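Local coordinates for protein C-X-C motif chemokine 13 (Homo sapiens, PDB 7JNY) that attracts B lymphocytes as a secreted CXC chemokine that binds the receptor CXCR5, and also binds heparin, at residues Val46-Lys49 / Ile53-Val56. Numbering follows the deposited sequence.
Sequences VWKK and IVCV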
ATOM      1  N   VAL A  46       3.927   0.004   3.470  1.00 30.06           N
ATOM      2  CA  VAL A  46       4.087  -1.458   3.431  1.00 25.38           C
ATOM      3  C   VAL A  46       4.800  -1.922   4.689  1.00 31.09           C
ATOM      4  O   VAL A  46       5.924  -1.481   4.988  1.00 28.82           O
ATOM      5  CB  VAL A  46       4.856  -1.904   2.180  1.00 26.23           C
ATOM      6  CG1 VAL A  46       5.087  -3.427   2.222  1.00 30.19           C
ATOM      7  CG2 VAL A  46       4.105  -1.497   0.928  1.00 23.15           C
ATOM      8  N   TRP A  47       4.153  -2.827   5.425  1.00 29.63           N
ATOM      9  CA  TRP A  47       4.732  -3.402   6.638  1.00 26.84           C
ATOM     10  C   TRP A  47       5.362  -4.726   6.281  1.00 31.23           C
ATOM     11  O   TRP A  47       4.651  -5.688   5.968  1.00 28.22           O
ATOM     12  CB  TRP A  47       3.678  -3.593   7.719  1.00 36.42           C
ATOM     13  CG  TRP A  47       3.161  -2.315   8.166  1.00 34.50           C
ATOM     14  CD1 TRP A  47       2.528  -1.381   7.403  1.00 34.13           C
ATOM     15  CD2 TRP A  47       3.284  -1.767   9.467  1.00 41.88           C
ATOM     16  NE1 TRP A  47       2.208  -0.289   8.170  1.00 34.19           N
ATOM     17  CE2 TRP A  47       2.670  -0.501   9.443  1.00 40.72           C
ATOM     18  CE3 TRP A  47       3.845  -2.228  10.665  1.00 46.23           C
ATOM     19  CZ2 TRP A  47       2.596   0.313  10.571  1.00 49.58           C
ATOM     20  CZ3 TRP A  47       3.771  -1.422  11.783  1.00 49.06           C
ATOM     21  CH2 TRP A  47       3.152  -0.164  11.728  1.00 50.10           C
ATOM     22  N   LYS A  48       6.685  -4.778   6.352  1.00 35.53           N
ATOM     23  CA  LYS A  48       7.419  -5.951   5.906  1.00 30.29           C
ATOM     24  C   LYS A  48       7.640  -6.939   7.041  1.00 36.53           C
ATOM     25  O   LYS A  48       7.587  -6.598   8.226  1.00 37.67           O
ATOM     26  CB  LYS A  48       8.760  -5.553   5.281  1.00 39.10           C
ATOM     27  CG  LYS A  48       8.570  -4.917   3.907  1.00 42.76           C
ATOM     28  CD  LYS A  48       9.811  -4.232   3.342  1.00 42.52           C
ATOM     29  CE  LYS A  48      11.043  -5.125   3.261  1.00 55.56           C
ATOM     30  NZ  LYS A  48      12.208  -4.342   2.746  1.00 60.19           N
ATOM     31  N   LYS A  49       7.885  -8.199   6.652  1.00 39.72           N
ATOM     32  CA  LYS A  49       7.958  -9.242   7.655  1.00 44.95           C
ATOM     33  C   LYS A  49       9.130  -9.024   8.594  1.00 44.39           C
ATOM     34  O   LYS A  49       9.039  -9.372   9.774  1.00 49.26           O
ATOM     35  CB  LYS A  49       8.029 -10.611   6.974  1.00 40.52           C
ATOM     36  CG  LYS A  49       6.624 -11.194   6.889  1.00 42.85           C
ATOM     37  CD  LYS A  49       6.479 -12.358   5.944  1.00 48.09           C
ATOM     38  CE  LYS A  49       5.050 -12.885   6.019  1.00 48.06           C
ATOM     39  NZ  LYS A  49       4.509 -13.273   4.689  1.00 66.19           N
ATOM     40  N   ILE A  53       9.139  -0.644   7.791  1.00 41.09           N
ATOM     41  CA  ILE A  53       7.901   0.042   7.474  1.00 35.96           C
ATOM     42  C   ILE A  53       8.221   1.050   6.393  1.00 34.16           C
ATOM     43  O   ILE A  53       8.939   2.016   6.643  1.00 43.63           O
ATOM     44  CB  ILE A  53       7.305   0.764   8.678  1.00 39.20           C
ATOM     45  CG1 ILE A  53       6.912  -0.190   9.785  1.00 39.32           C
ATOM     46  CG2 ILE A  53       6.047   1.547   8.228  1.00 43.31           C
ATOM     47  CD1 ILE A  53       6.696   0.552  11.078  1.00 45.39           C
ATOM     48  N   VAL A  54       7.645   0.871   5.216  1.00 32.29           N
ATOM     49  CA  VAL A  54       8.168   1.514   4.018  1.00 32.60           C
ATOM     50  C   VAL A  54       7.058   2.301   3.346  1.00 30.94           C
ATOM     51  O   VAL A  54       6.057   1.722   2.916  1.00 29.61           O
ATOM     52  CB  VAL A  54       8.754   0.497   3.026  1.00 33.36           C
ATOM     53  CG1 VAL A  54       9.354   1.239   1.841  1.00 44.38           C
ATOM     54  CG2 VAL A  54       9.775  -0.403   3.711  1.00 39.48           C
ATOM     55  N   CYS A  55       7.251   3.613   3.205  1.00 31.20           N
ATOM     56  CA  CYS A  55       6.348   4.360   2.346  1.00 32.66           C
ATOM     57  C   CYS A  55       6.718   4.115   0.895  1.00 31.64           C
ATOM     58  O   CYS A  55       7.880   4.214   0.513  1.00 33.28           O
ATOM     59  CB  CYS A  55       6.394   5.857   2.635  1.00 34.04           C
ATOM     60  SG  CYS A  55       5.928   6.326   4.265  1.00 37.52           S
ATOM     61  N   VAL A  56       5.727   3.843   0.077  1.00 31.34           N
ATOM     62  CA  VAL A  56       5.945   3.407  -1.291  1.00 29.73           C
ATOM     63  C   VAL A  56       5.289   4.387  -2.259  1.00 29.39           C
ATOM     64  O   VAL A  56       4.192   4.902  -2.009  1.00 33.19           O
ATOM     65  CB  VAL A  56       5.404   1.983  -1.519  1.00 44.95           C
ATOM     66  CG1 VAL A  56       5.364   1.685  -2.999  1.00 43.47           C
ATOM     67  CG2 VAL A  56       6.263   0.954  -0.785  1.00 41.80           C
TER
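V46 and V54 face each other as an antiparallel hydrogen-bonded pair, V46 N reaching V54 O at 2.8 Å and V54 N reaching V46 O at 2.9 Å. V46 O takes a further CA-H...O contact from I53 CA. One residue along, W47 and I53 form the non-hydrogen-bonded pair, their side chains running alongside each other on one face of the sheet. With I53 CG1 anti to its carbonyl carbon (chi1 -63°) and the chain then extended, I53 CD1 lies over the six-membered ring of W47, 3.8 Å from the ring centroid, in a CH-pi contact; I53 CG1 sits above the rim of the same face, nearest to W47 CE3. The indole is also held at its nitrogen, since W47 NE1 is hydrogen-bonded to Q31 OE1 on strand 27-33, and R29 of that strand makes a cation-pi contact with the ring. This is the hairpin of strands 43-48 and 53-56 in the chemokine fold, at the sheet edge formed by 53-56; C55 there forms a disulfide with C14 of the CXC motif. On the other face, V46 CG2 meets V56 CG2 at 3.7 Å, both residues buried, with I22 and I27 also packed on V46. Near the end of strand 43-48 the aliphatic chain of K48 crosses V54, K48 CD lying 3.8 Å from V54 CG2.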